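Local coordinates for spermidine N(1)-acetyltransferase (Vibrio cholerae serotype O1, PDB 7KWJ), which transfers an acetyl group from acetyl-CoA to the primary amino groups of spermidine and spermine, protecting the cell against polyamine toxicity, at residues 5-10 / 100-105. The protein carries 10 engineered substitutions. Sequence-based numbering, arbitrary orientation.
Sequences LTLRAL and RTLINR
Arg105, on helix 98-113, reaches over to the residue just before strand 6-9 and donates a hydrogen bond from NH1 to the backbone carbonyl of Leu5, with NH1 3.0 Å from Leu5 O. The bond is nearly straight (166° at the hydrogen) and the oxygen lies in the guanidinium plane, at the edge of the group, whereas NH1 itself stands above the plane of the carbonyl. With CG anti to the backbone N (chi1 -161°) and the chain bent at chi2 and chi3, the arginine brings CG against the two methyls of Leu7, whose side chain runs past it in the opposite direction. CG of Arg105 lies 4.0 Å from CD1 of Leu7 and 4.1 Å from its CD2. Leu102 extends a single methyl, CD2, between two leucines of segment 5-10: it is 3.9 Å from CD1 of Leu5, the two side chains crossing at about a right angle, and 4.1 Å from CD1 of Leu7. Leu102 also packs on Val60, Ile87 and Ile89 of the central sheet, and Ile87 belongs to the acetyl-CoA site. The contact thus joins strand 6-9, outermost in the sheet of this chain and paired with strand 56-61, to helix 98-113, whose first turn, including Arg100, belongs to the acetyl-CoA-binding site of the GNAT fold; the axes of strand 6-9 and the helical segment 100-105 approach to 10.0 Å, at 55°. Arg105 serves both sides of this chemistry: its CG methylene extends the leucine packing, while its charged end binds a neutral backbone oxygen, tying the entrance of strand 6-9 to the helix without a salt bridge between the segments.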
loop_
_atom_site.group_PDB
_atom_site.type_symbol
_atom_site.label_atom_id
_atom_site.label_comp_id
_atom_site.label_asym_id
_atom_site.label_seq_id
_atom_site.Cartn_x
_atom_site.Cartn_y
_atom_site.Cartn_z
ATOM N N LEU B 5 -30.202 -25.092 -23.943
ATOM C CA LEU B 5 -29.197 -24.107 -23.579
ATOM C C LEU B 5 -29.005 -24.083 -22.065
ATOM O O LEU B 5 -29.838 -24.574 -21.300
ATOM C CB LEU B 5 -29.603 -22.722 -24.083
ATOM C CG LEU B 5 -29.855 -22.615 -25.589
ATOM C CD1 LEU B 5 -30.630 -21.349 -25.918
ATOM C CD2 LEU B 5 -28.542 -22.651 -26.356
ATOM N N THR B 6 -27.886 -23.498 -21.637
ATOM C CA THR B 6 -27.537 -23.443 -20.223
ATOM C C THR B 6 -26.913 -22.096 -19.896
ATOM O O THR B 6 -26.033 -21.622 -20.622
ATOM C CB THR B 6 -26.563 -24.568 -19.847
ATOM O OG1 THR B 6 -25.365 -24.449 -20.624
ATOM C CG2 THR B 6 -27.192 -25.930 -20.093
ATOM N N LEU B 7 -27.369 -21.487 -18.804
ATOM C CA LEU B 7 -26.761 -20.270 -18.288
ATOM C C LEU B 7 -25.577 -20.620 -17.397
ATOM O O LEU B 7 -25.579 -21.634 -16.695
ATOM C CB LEU B 7 -27.777 -19.445 -17.495
ATOM C CG LEU B 7 -28.390 -18.254 -18.234
ATOM C CD1 LEU B 7 -29.067 -18.705 -19.519
ATOM C CD2 LEU B 7 -29.370 -17.519 -17.331
ATOM N N ARG B 8 -24.559 -19.764 -17.431
ATOM C CA ARG B 8 -23.341 -19.999 -16.674
ATOM C C ARG B 8 -22.707 -18.659 -16.334
ATOM O O ARG B 8 -22.671 -17.751 -17.169
ATOM C CB ARG B 8 -22.366 -20.879 -17.465
ATOM C CG ARG B 8 -21.140 -21.320 -16.686
ATOM C CD ARG B 8 -19.895 -20.596 -17.161
ATOM N NE ARG B 8 -19.640 -20.820 -18.582
ATOM C CZ ARG B 8 -18.666 -20.230 -19.267
ATOM N NH1 ARG B 8 -17.851 -19.376 -18.662
ATOM N NH2 ARG B 8 -18.507 -20.491 -20.557
ATOM N N ALA B 9 -22.216 -18.542 -15.103
ATOM C CA ALA B 9 -21.641 -17.286 -14.642
ATOM C C ALA B 9 -20.448 -16.890 -15.504
ATOM O O ALA B 9 -19.539 -17.691 -15.738
ATOM C CB ALA B 9 -21.218 -17.410 -13.179
ATOM N N LEU B 10 -20.460 -15.646 -15.976
ATOM C CA LEU B 10 -19.345 -15.119 -16.749
ATOM C C LEU B 10 -18.048 -15.209 -15.950
ATOM O O LEU B 10 -18.038 -15.084 -14.723
ATOM C CB LEU B 10 -19.624 -13.667 -17.140
ATOM C CG LEU B 10 -18.520 -12.895 -17.864
ATOM C CD1 LEU B 10 -18.276 -13.470 -19.249
ATOM C CD2 LEU B 10 -18.885 -11.421 -17.947
ATOM N N ARG B 100 -36.312 -15.577 -26.566
ATOM C CA ARG B 100 -37.386 -15.785 -25.603
ATOM C C ARG B 100 -37.076 -16.910 -24.623
ATOM O O ARG B 100 -37.628 -16.923 -23.519
ATOM C CB ARG B 100 -38.704 -16.070 -26.328
ATOM C CG ARG B 100 -38.635 -17.179 -27.363
ATOM C CD ARG B 100 -40.012 -17.485 -27.935
ATOM N NE ARG B 100 -40.746 -16.270 -28.289
ATOM C CZ ARG B 100 -40.582 -15.591 -29.421
ATOM N NH1 ARG B 100 -41.301 -14.500 -29.646
ATOM N NH2 ARG B 100 -39.698 -15.994 -30.327
ATOM N N THR B 101 -36.206 -17.850 -24.996
ATOM C CA THR B 101 -35.781 -18.872 -24.046
ATOM C C THR B 101 -34.868 -18.274 -22.983
ATOM O O THR B 101 -35.031 -18.539 -21.786
ATOM C CB THR B 101 -35.074 -20.012 -24.779
ATOM O OG1 THR B 101 -35.973 -20.607 -25.723
ATOM C CG2 THR B 101 -34.601 -21.073 -23.794
ATOM N N LEU B 102 -33.900 -17.456 -23.404
ATOM C CA LEU B 102 -32.976 -16.850 -22.453
ATOM C C LEU B 102 -33.646 -15.747 -21.647
ATOM O O LEU B 102 -33.265 -15.504 -20.496
ATOM C CB LEU B 102 -31.758 -16.300 -23.192
ATOM C CG LEU B 102 -31.052 -17.300 -24.110
ATOM C CD1 LEU B 102 -29.962 -16.607 -24.915
ATOM C CD2 LEU B 102 -30.484 -18.466 -23.312
ATOM N N ILE B 103 -34.638 -15.070 -22.227
ATOM C CA ILE B 103 -35.390 -14.071 -21.476
ATOM C C ILE B 103 -36.152 -14.737 -20.338
ATOM O O ILE B 103 -36.143 -14.261 -19.195
ATOM C CB ILE B 103 -36.339 -13.298 -22.411
ATOM C CG1 ILE B 103 -35.532 -12.471 -23.415
ATOM C CG2 ILE B 103 -37.266 -12.405 -21.598
ATOM C CD1 ILE B 103 -36.342 -11.967 -24.593
ATOM N N ASN B 104 -36.820 -15.854 -20.629
ATOM C CA ASN B 104 -37.575 -16.546 -19.592
ATOM C C ASN B 104 -36.650 -17.239 -18.601
ATOM O O ASN B 104 -37.013 -17.413 -17.432
ATOM C CB ASN B 104 -38.533 -17.556 -20.223
ATOM C CG ASN B 104 -39.727 -17.858 -19.338
ATOM O OD1 ASN B 104 -39.742 -18.850 -18.605
ATOM N ND2 ASN B 104 -40.738 -16.998 -19.397
ATOM N N ARG B 105 -35.458 -17.640 -19.044
ATOM C CA ARG B 105 -34.497 -18.237 -18.124
ATOM C C ARG B 105 -33.954 -17.197 -17.153
ATOM O O ARG B 105 -33.764 -17.484 -15.965
ATOM C CB ARG B 105 -33.355 -18.884 -18.906
ATOM C CG ARG B 105 -32.559 -19.908 -18.113
ATOM C CD ARG B 105 -33.313 -21.223 -17.984
ATOM N NE ARG B 105 -33.562 -21.836 -19.287
ATOM C CZ ARG B 105 -32.686 -22.590 -19.945
ATOM N NH1 ARG B 105 -31.488 -22.834 -19.430
ATOM N NH2 ARG B 105 -33.009 -23.101 -21.126
#